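FAD-linked sulfhydryl oxidase ERV1 (PDB 2HJ3) uses bound FAD to oxidise thiols to disulfides with molecular oxygen, supporting import and folding of small cysteine-containing proteins in the mitochondrial intermembrane space. Local coordinates at residues K10-G14 / Y51-C56; S78-H83 / F97-D103. All coordinates share one frame; numbering follows the deposited sequence.

Contact 1: residues K10-G14 / Y51-C56. With FAD (flavin-adenine dinucleotide), chain K.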
loop_
_atom_site.group_PDB
_atom_site.type_symbol
_atom_site.label_atom_id
_atom_site.label_comp_id
_atom_site.label_asym_id
_atom_site.label_seq_id
_atom_site.Cartn_x
_atom_site.Cartn_y
_atom_site.Cartn_z
ATOM N N LYS A 10 -12.733 -7.249 -5.472
ATOM C CA LYS A 10 -11.709 -7.890 -4.666
ATOM C C LYS A 10 -10.466 -8.118 -5.529
ATOM O O LYS A 10 -9.334 -7.991 -5.057
ATOM C CB LYS A 10 -12.235 -9.230 -4.151
ATOM C CG LYS A 10 -11.197 -10.097 -3.472
ATOM C CD LYS A 10 -11.659 -11.553 -3.387
ATOM C CE LYS A 10 -12.914 -11.709 -2.535
ATOM N NZ LYS A 10 -13.283 -13.148 -2.351
ATOM N N GLU A 11 -10.689 -8.445 -6.799
ATOM C CA GLU A 11 -9.590 -8.700 -7.722
ATOM C C GLU A 11 -8.829 -7.441 -8.118
ATOM O O GLU A 11 -7.604 -7.470 -8.213
ATOM C CB GLU A 11 -10.093 -9.411 -8.983
ATOM C CG GLU A 11 -10.660 -10.813 -8.756
ATOM C CD GLU A 11 -12.040 -10.799 -8.111
ATOM O OE1 GLU A 11 -12.872 -9.957 -8.514
ATOM O OE2 GLU A 11 -12.302 -11.634 -7.217
ATOM N N ASP A 12 -9.541 -6.342 -8.359
ATOM C CA ASP A 12 -8.885 -5.092 -8.734
ATOM C C ASP A 12 -8.004 -4.604 -7.587
ATOM O O ASP A 12 -6.902 -4.097 -7.811
ATOM C CB ASP A 12 -9.912 -4.008 -9.078
ATOM C CG ASP A 12 -10.668 -4.294 -10.369
ATOM O OD1 ASP A 12 -10.020 -4.434 -11.430
ATOM O OD2 ASP A 12 -11.917 -4.369 -10.322
ATOM N N LEU A 13 -8.497 -4.758 -6.361
ATOM C CA LEU A 13 -7.759 -4.338 -5.175
ATOM C C LEU A 13 -6.480 -5.162 -5.092
ATOM O O LEU A 13 -5.384 -4.617 -4.964
ATOM C CB LEU A 13 -8.605 -4.555 -3.916
ATOM C CG LEU A 13 -8.000 -4.062 -2.595
ATOM C CD1 LEU A 13 -7.923 -2.551 -2.625
ATOM C CD2 LEU A 13 -8.832 -4.527 -1.412
ATOM N N GLY A 14 -6.638 -6.483 -5.183
ATOM C CA GLY A 14 -5.508 -7.393 -5.130
ATOM C C GLY A 14 -4.430 -7.066 -6.140
ATOM O O GLY A 14 -3.261 -6.966 -5.777
ATOM N N TYR A 51 -6.048 -4.331 5.384
ATOM C CA TYR A 51 -6.390 -4.661 4.004
ATOM C C TYR A 51 -7.912 -4.688 3.825
ATOM O O TYR A 51 -8.610 -5.443 4.499
ATOM C CB TYR A 51 -5.780 -6.001 3.602
ATOM C CG TYR A 51 -5.866 -6.258 2.116
ATOM C CD1 TYR A 51 -5.198 -5.433 1.210
ATOM C CD2 TYR A 51 -6.636 -7.301 1.614
ATOM C CE1 TYR A 51 -5.293 -5.642 -0.161
ATOM C CE2 TYR A 51 -6.746 -7.516 0.241
ATOM C CZ TYR A 51 -6.072 -6.685 -0.642
ATOM O OH TYR A 51 -6.189 -6.885 -1.999
ATOM N N PRO A 52 -8.440 -3.848 2.911
ATOM C CA PRO A 52 -9.859 -3.671 2.559
ATOM C C PRO A 52 -10.715 -4.851 2.100
ATOM O O PRO A 52 -11.767 -4.636 1.511
ATOM C CB PRO A 52 -9.821 -2.570 1.502
ATOM C CG PRO A 52 -8.619 -1.790 1.870
ATOM C CD PRO A 52 -7.615 -2.867 2.183
ATOM N N CYS A 53 -10.267 -6.081 2.321
ATOM C CA CYS A 53 -11.072 -7.256 1.979
ATOM C C CYS A 53 -10.982 -8.143 3.213
ATOM O O CYS A 53 -9.939 -8.724 3.500
ATOM C CB CYS A 53 -10.563 -8.010 0.721
ATOM S SG CYS A 53 -10.934 -9.807 0.791
ATOM N N ARG A 54 -12.086 -8.209 3.950
ATOM C CA ARG A 54 -12.196 -8.981 5.187
ATOM C C ARG A 54 -11.421 -10.305 5.247
ATOM O O ARG A 54 -10.422 -10.409 5.956
ATOM C CB ARG A 54 -13.677 -9.237 5.480
ATOM C CG ARG A 54 -14.508 -7.955 5.587
ATOM C CD ARG A 54 -15.997 -8.221 5.370
ATOM N NE ARG A 54 -16.788 -6.991 5.408
ATOM C CZ ARG A 54 -18.060 -6.903 5.025
ATOM N NH1 ARG A 54 -18.700 -7.974 4.568
ATOM N NH2 ARG A 54 -18.698 -5.741 5.103
ATOM N N GLU A 55 -11.888 -11.315 4.519
ATOM C CA GLU A 55 -11.236 -12.622 4.520
ATOM C C GLU A 55 -9.766 -12.540 4.108
ATOM O O GLU A 55 -8.902 -13.172 4.725
ATOM C CB GLU A 55 -11.964 -13.575 3.572
ATOM C CG GLU A 55 -11.975 -13.084 2.136
ATOM C CD GLU A 55 -12.275 -14.181 1.136
ATOM O OE1 GLU A 55 -13.353 -14.807 1.244
ATOM O OE2 GLU A 55 -11.433 -14.414 0.239
ATOM N N CYS A 56 -9.490 -11.772 3.060
ATOM C CA CYS A 56 -8.128 -11.619 2.563
ATOM C C CYS A 56 -7.193 -11.156 3.674
ATOM O O CYS A 56 -6.052 -11.611 3.773
ATOM C CB CYS A 56 -8.075 -10.587 1.443
ATOM S SG CYS A 56 -9.265 -10.716 0.067
HETATM P PA FAD K . -2.549 -11.504 -8.710
HETATM O O1A FAD K . -2.430 -12.647 -7.761
HETATM O O2A FAD K . -3.352 -10.270 -8.466
HETATM O O5B FAD K . -1.413 -10.912 -9.602
HETATM C C5B FAD K . -0.521 -9.836 -9.835
HETATM C C4B FAD K . 0.137 -10.309 -11.112
HETATM O O4B FAD K . 1.463 -10.239 -10.525
HETATM C C3B FAD K . 0.112 -11.605 -11.971
HETATM O O3B FAD K . -0.794 -11.545 -13.073
HETATM C C2B FAD K . 1.530 -11.849 -12.250
HETATM O O2B FAD K . 2.085 -11.106 -13.291
HETATM C C1B FAD K . 2.152 -11.435 -10.911
HETATM N N9A FAD K . 2.419 -12.369 -9.858
HETATM C C8A FAD K . 1.800 -13.574 -9.443
HETATM N N7A FAD K . 2.307 -14.259 -8.462
HETATM C C5A FAD K . 3.402 -13.488 -8.092
HETATM C C6A FAD K . 4.440 -13.622 -7.148
HETATM N N6A FAD K . 4.483 -14.745 -6.402
HETATM N N1A FAD K . 5.414 -12.631 -7.101
HETATM C C2A FAD K . 5.486 -11.557 -7.927
HETATM N N3A FAD K . 4.414 -11.419 -8.835
HETATM C C4A FAD K . 3.420 -12.437 -8.887
HETATM N N1 FAD K . -8.237 -12.956 -2.656
HETATM C C2 FAD K . -9.124 -13.908 -2.188
HETATM O O2 FAD K . -10.100 -14.312 -2.848
HETATM N N3 FAD K . -8.758 -14.349 -0.927
HETATM C C4 FAD K . -7.624 -13.904 -0.204
HETATM O O4 FAD K . -7.592 -14.393 0.973
HETATM C C4X FAD K . -6.764 -12.958 -0.738
HETATM N N5 FAD K . -5.661 -12.344 -0.049
HETATM C C5X FAD K . -4.862 -11.268 -0.503
HETATM C C6 FAD K . -3.871 -10.696 0.324
HETATM C C7 FAD K . -3.127 -9.577 -0.159
HETATM C C7M FAD K . -2.112 -8.954 0.810
HETATM C C8 FAD K . -3.346 -9.052 -1.471
HETATM C C8M FAD K . -2.618 -7.931 -2.204
HETATM C C9 FAD K . -4.349 -9.632 -2.259
HETATM C C9A FAD K . -5.183 -10.700 -1.839
HETATM N N10 FAD K . -6.271 -11.476 -2.491
HETATM C C10 FAD K . -7.113 -12.458 -2.028
HETATM C "C1'" FAD K . -6.434 -11.253 -3.888
HETATM C "C2'" FAD K . -5.678 -12.084 -4.873
HETATM O "O2'" FAD K . -4.407 -12.514 -4.286
HETATM C "C3'" FAD K . -5.682 -11.586 -6.285
HETATM O "O3'" FAD K . -4.949 -10.373 -6.328
HETATM C "C4'" FAD K . -6.819 -11.648 -7.292
HETATM O "O4'" FAD K . -7.489 -12.935 -7.184
HETATM C "C5'" FAD K . -6.465 -11.538 -8.719
HETATM O "O5'" FAD K . -5.598 -12.542 -9.255
HETATM P P FAD K . -4.778 -12.290 -10.561
HETATM O O1P FAD K . -4.906 -13.681 -10.982
HETATM O O2P FAD K . -5.187 -11.150 -11.415
HETATM O O3P FAD K . -3.277 -12.130 -9.981
HETATM O O HOH W 1 -8.182 -8.558 -2.610
#

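Contact 2: residues S78-H83 / F97-D103. With FAD (flavin-adenine dinucleotide), chain K; SO4 (sulfate ion), chain F.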
loop_
_atom_site.group_PDB
_atom_site.type_symbol
_atom_site.label_atom_id
_atom_site.label_comp_id
_atom_site.label_asym_id
_atom_site.label_seq_id
_atom_site.Cartn_x
_atom_site.Cartn_y
_atom_site.Cartn_z
ATOM N N SER A 78 12.027 -9.406 -1.483
ATOM C CA SER A 78 11.437 -9.763 -2.776
ATOM C C SER A 78 10.944 -11.197 -2.743
ATOM O O SER A 78 9.815 -11.486 -3.136
ATOM C CB SER A 78 12.468 -9.676 -3.896
ATOM O OG SER A 78 13.087 -8.419 -3.935
ATOM N N GLN A 79 11.811 -12.097 -2.289
ATOM C CA GLN A 79 11.479 -13.518 -2.218
ATOM C C GLN A 79 10.321 -13.740 -1.265
ATOM O O GLN A 79 9.303 -14.331 -1.633
ATOM C CB GLN A 79 12.690 -14.323 -1.748
ATOM C CG GLN A 79 13.889 -14.254 -2.683
ATOM C CD GLN A 79 13.615 -14.911 -4.017
ATOM O OE1 GLN A 79 14.003 -14.388 -5.065
ATOM N NE2 GLN A 79 12.953 -16.068 -3.992
ATOM N N TRP A 80 10.474 -13.257 -0.037
ATOM C CA TRP A 80 9.439 -13.414 0.969
ATOM C C TRP A 80 8.073 -12.985 0.436
ATOM O O TRP A 80 7.085 -13.708 0.575
ATOM C CB TRP A 80 9.780 -12.590 2.214
ATOM C CG TRP A 80 8.697 -12.643 3.244
ATOM C CD1 TRP A 80 8.451 -13.652 4.123
ATOM C CD2 TRP A 80 7.656 -11.681 3.436
ATOM N NE1 TRP A 80 7.313 -13.385 4.854
ATOM C CE2 TRP A 80 6.805 -12.180 4.450
ATOM C CE3 TRP A 80 7.357 -10.446 2.848
ATOM C CZ2 TRP A 80 5.674 -11.488 4.889
ATOM C CZ3 TRP A 80 6.234 -9.757 3.282
ATOM C CH2 TRP A 80 5.404 -10.281 4.295
ATOM N N LEU A 81 8.019 -11.809 -0.181
ATOM C CA LEU A 81 6.760 -11.290 -0.714
ATOM C C LEU A 81 6.204 -12.202 -1.807
ATOM O O LEU A 81 4.994 -12.326 -1.965
ATOM C CB LEU A 81 6.970 -9.875 -1.261
ATOM C CG LEU A 81 5.724 -9.009 -1.457
ATOM C CD1 LEU A 81 4.896 -8.963 -0.179
ATOM C CD2 LEU A 81 6.161 -7.614 -1.855
ATOM N N CYS A 82 7.098 -12.843 -2.555
ATOM C CA CYS A 82 6.689 -13.756 -3.618
ATOM C C CYS A 82 6.123 -15.038 -3.020
ATOM O O CYS A 82 5.146 -15.598 -3.534
ATOM C CB CYS A 82 7.880 -14.074 -4.524
ATOM S SG CYS A 82 7.584 -15.366 -5.777
ATOM N N HIS A 83 6.724 -15.497 -1.921
ATOM C CA HIS A 83 6.252 -16.722 -1.267
ATOM C C HIS A 83 4.894 -16.469 -0.650
ATOM O O HIS A 83 4.010 -17.326 -0.680
ATOM C CB HIS A 83 7.234 -17.184 -0.181
ATOM C CG HIS A 83 8.565 -17.607 -0.715
ATOM N ND1 HIS A 83 8.705 -18.620 -1.639
ATOM C CD2 HIS A 83 9.805 -17.104 -0.519
ATOM C CE1 HIS A 83 9.972 -18.714 -2.000
ATOM N NE2 HIS A 83 10.660 -17.804 -1.336
ATOM N N PHE A 97 4.039 -18.740 -8.943
ATOM C CA PHE A 97 5.148 -18.050 -9.589
ATOM C C PHE A 97 6.513 -18.483 -9.070
ATOM O O PHE A 97 6.693 -18.641 -7.869
ATOM C CB PHE A 97 4.946 -16.538 -9.370
ATOM C CG PHE A 97 5.914 -15.665 -10.113
ATOM C CD1 PHE A 97 5.592 -15.154 -11.366
ATOM C CD2 PHE A 97 7.141 -15.323 -9.547
ATOM C CE1 PHE A 97 6.479 -14.311 -12.043
ATOM C CE2 PHE A 97 8.036 -14.480 -10.219
ATOM C CZ PHE A 97 7.704 -13.975 -11.462
ATOM N N PRO A 98 7.492 -18.694 -9.974
ATOM C CA PRO A 98 8.845 -19.104 -9.568
ATOM C C PRO A 98 9.567 -17.884 -9.010
ATOM O O PRO A 98 9.976 -16.989 -9.754
ATOM C CB PRO A 98 9.463 -19.606 -10.869
ATOM C CG PRO A 98 8.782 -18.766 -11.913
ATOM C CD PRO A 98 7.346 -18.737 -11.443
ATOM N N CYS A 99 9.730 -17.859 -7.693
ATOM C CA CYS A 99 10.343 -16.720 -7.031
ATOM C C CYS A 99 11.776 -16.379 -7.386
ATOM O O CYS A 99 12.366 -15.493 -6.772
ATOM C CB CYS A 99 10.213 -16.873 -5.522
ATOM S SG CYS A 99 8.487 -17.006 -4.974
ATOM N N GLU A 100 12.337 -17.062 -8.371
ATOM C CA GLU A 100 13.705 -16.775 -8.778
ATOM C C GLU A 100 13.640 -15.753 -9.886
ATOM O O GLU A 100 14.642 -15.150 -10.256
ATOM C CB GLU A 100 14.382 -18.031 -9.300
ATOM C CG GLU A 100 14.521 -19.116 -8.271
ATOM C CD GLU A 100 14.583 -20.480 -8.912
ATOM O OE1 GLU A 100 15.473 -20.706 -9.769
ATOM O OE2 GLU A 100 13.730 -21.320 -8.557
ATOM N N ARG A 101 12.436 -15.570 -10.407
ATOM C CA ARG A 101 12.190 -14.632 -11.486
ATOM C C ARG A 101 11.514 -13.351 -11.018
ATOM O O ARG A 101 11.203 -12.503 -11.854
ATOM C CB ARG A 101 11.296 -15.266 -12.560
ATOM C CG ARG A 101 11.882 -16.444 -13.340
ATOM C CD ARG A 101 10.798 -17.028 -14.256
ATOM N NE ARG A 101 11.270 -18.113 -15.114
ATOM C CZ ARG A 101 10.472 -18.910 -15.826
ATOM N NH1 ARG A 101 9.153 -18.752 -15.785
ATOM N NH2 ARG A 101 10.993 -19.863 -16.590
ATOM N N VAL A 102 11.268 -13.190 -9.714
ATOM C CA VAL A 102 10.600 -11.961 -9.264
ATOM C C VAL A 102 11.283 -10.725 -9.802
ATOM O O VAL A 102 10.617 -9.821 -10.293
ATOM C CB VAL A 102 10.525 -11.805 -7.718
ATOM C CG1 VAL A 102 9.165 -12.251 -7.224
ATOM C CG2 VAL A 102 11.636 -12.573 -7.049
ATOM N N ASP A 103 12.610 -10.686 -9.712
ATOM C CA ASP A 103 13.364 -9.537 -10.200
ATOM C C ASP A 103 13.209 -9.336 -11.704
ATOM O O ASP A 103 13.431 -8.239 -12.215
ATOM C CB ASP A 103 14.847 -9.669 -9.843
ATOM C CG ASP A 103 15.111 -9.449 -8.372
ATOM O OD1 ASP A 103 14.199 -8.984 -7.663
ATOM O OD2 ASP A 103 16.232 -9.729 -7.915
HETATM P PA FAD K . -2.549 -11.504 -8.710
HETATM O O1A FAD K . -2.430 -12.647 -7.761
HETATM O O2A FAD K . -3.352 -10.270 -8.466
HETATM O O5B FAD K . -1.413 -10.912 -9.602
HETATM C C5B FAD K . -0.521 -9.836 -9.835
HETATM C C4B FAD K . 0.137 -10.309 -11.112
HETATM O O4B FAD K . 1.463 -10.239 -10.525
HETATM C C3B FAD K . 0.112 -11.605 -11.971
HETATM O O3B FAD K . -0.794 -11.545 -13.073
HETATM C C2B FAD K . 1.530 -11.849 -12.250
HETATM O O2B FAD K . 2.085 -11.106 -13.291
HETATM C C1B FAD K . 2.152 -11.435 -10.911
HETATM N N9A FAD K . 2.419 -12.369 -9.858
HETATM C C8A FAD K . 1.800 -13.574 -9.443
HETATM N N7A FAD K . 2.307 -14.259 -8.462
HETATM C C5A FAD K . 3.402 -13.488 -8.092
HETATM C C6A FAD K . 4.440 -13.622 -7.148
HETATM N N6A FAD K . 4.483 -14.745 -6.402
HETATM N N1A FAD K . 5.414 -12.631 -7.101
HETATM C C2A FAD K . 5.486 -11.557 -7.927
HETATM N N3A FAD K . 4.414 -11.419 -8.835
HETATM C C4A FAD K . 3.420 -12.437 -8.887
HETATM N N1 FAD K . -8.237 -12.956 -2.656
HETATM C C2 FAD K . -9.124 -13.908 -2.188
HETATM O O2 FAD K . -10.100 -14.312 -2.848
HETATM N N3 FAD K . -8.758 -14.349 -0.927
HETATM C C4 FAD K . -7.624 -13.904 -0.204
HETATM O O4 FAD K . -7.592 -14.393 0.973
HETATM C C4X FAD K . -6.764 -12.958 -0.738
HETATM N N5 FAD K . -5.661 -12.344 -0.049
HETATM C C5X FAD K . -4.862 -11.268 -0.503
HETATM C C6 FAD K . -3.871 -10.696 0.324
HETATM C C7 FAD K . -3.127 -9.577 -0.159
HETATM C C7M FAD K . -2.112 -8.954 0.810
HETATM C C8 FAD K . -3.346 -9.052 -1.471
HETATM C C8M FAD K . -2.618 -7.931 -2.204
HETATM C C9 FAD K . -4.349 -9.632 -2.259
HETATM C C9A FAD K . -5.183 -10.700 -1.839
HETATM N N10 FAD K . -6.271 -11.476 -2.491
HETATM C C10 FAD K . -7.113 -12.458 -2.028
HETATM C "C1'" FAD K . -6.434 -11.253 -3.888
HETATM C "C2'" FAD K . -5.678 -12.084 -4.873
HETATM O "O2'" FAD K . -4.407 -12.514 -4.286
HETATM C "C3'" FAD K . -5.682 -11.586 -6.285
HETATM O "O3'" FAD K . -4.949 -10.373 -6.328
HETATM C "C4'" FAD K . -6.819 -11.648 -7.292
HETATM O "O4'" FAD K . -7.489 -12.935 -7.184
HETATM C "C5'" FAD K . -6.465 -11.538 -8.719
HETATM O "O5'" FAD K . -5.598 -12.542 -9.255
HETATM P P FAD K . -4.778 -12.290 -10.561
HETATM O O1P FAD K . -4.906 -13.681 -10.982
HETATM O O2P FAD K . -5.187 -11.150 -11.415
HETATM O O3P FAD K . -3.277 -12.130 -9.981
HETATM S S SO4 F . 6.472 -21.167 -3.148
HETATM O O1 SO4 F . 7.039 -21.829 -1.962
HETATM O O2 SO4 F . 5.137 -21.724 -3.425
HETATM O O3 SO4 F . 6.369 -19.717 -2.899
HETATM O O4 SO4 F . 7.351 -21.399 -4.308
#

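Contact 1: residues K10-G14 / Y51-C56
K10 and E55 meet at the pyrimidine end of the flavin, joined by a weak salt bridge with K10 NZ 3.4 Å from E55 OE2. The two side chains cross at about a right angle, and the lysine amine also makes a weak hydrogen bond to FAD O2. E55 OE2 itself lies 2.9 Å from FAD N3, so the carboxylate faces both the amine and the flavin. In K10, CG anti to the backbone nitrogen (chi1 171°) and an extended chi2 bring CD to 3.2 Å from FAD O2; the bend at chi3 then sets the course of CE and NZ. With an alanine here, E55 would probably lose its cationic mate and FAD O2 the amine beside it. Further in, C56 SG sits 3.5 Å from FAD C4X, while its disulfide partner C53 occupies the N-cap position of the helix that starts at R54. L13 CD2 makes an off-centre CH-pi contact with the Y51 ring, 4.1 Å from its centroid, and touches P52 CB; this one methyl meets both, which suits an apolar leucine. One water joins K10 O to Y51 OH, lying 2.7 Å from the hydroxyl oxygen at the ring edge. G14 passes close to the ribityl chain, where a side chain would collide with FAD O3'. The C56 sulfur of the redox-active disulfide thus lies against FAD C4X, as thiol-to-flavin electron transfer requires.

Contact 2: residues S78-H83 / F97-D103
The C82–C99 disulfide fastens helix 74-91 to the turn leading into helix 102-105, beside the adenine pocket of FAD. It is distinct from the redox-active pair, C53–C56. Its sulfurs are 2.0 Å apart, C82 SG to C99 SG, with a chi3 of -87°, close to the relaxed value. C82 SG stands anti to the backbone nitrogen (chi1 173°), which carries it across to C99, at the second position of the type I turn from P98 to R101. Around the bridge, C99 SG lies over the face of the H83 imidazole, 4.0 Å from the ring centroid, a place that suits an aromatic ring because its face is polarisable, as is sulfur. C82 SG makes an oblique sulfur-aromatic contact with F97, 3.8 Å from F97 CD2.

The same residues line the adenine. F97 sets one ring face over it, with CG 3.9 Å from FAD C5A, while V102 CG1 reaches both C82 CB, at 3.5 Å, and FAD N1A; the small branched valine fills this corner. C82 O accepts a weak hydrogen bond from FAD N6A at 3.1 Å. On the outer side, H83 ND1 donates to sulfate O3 across 2.9 Å, an ion probably left from crystallisation and held also by R90 and N86. S78 OG bonds to Q74 O in its own helix. Behind the contact, L81 packs on L21, H22 and A25 of helix 10-27 and on M44 of helix 34-50, while W80 touches M44, A69 and Q70.

Contacts 1 and 2 hold the two ends of one FAD molecule: 10-14 with 51-56 meets the isoalloxazine, and 78-83 with 97-103 the adenine. Their centres are 21 Å apart on opposite sides of the chain's centre, and their nearest atoms stay about 10 Å from each other, so the cofactor, not direct touching, relates them. Along the chain they follow in series, with helix 54-66 leading on to helix 74-91. The two disulfides differ: contact 1 holds the redox-active pair, and contact 2 a second one that links helix 74-91 to the turn at the adenine. Outside the two contacts, R15, W18, H85, N89, K94 and R105 also hydrogen-bond FAD.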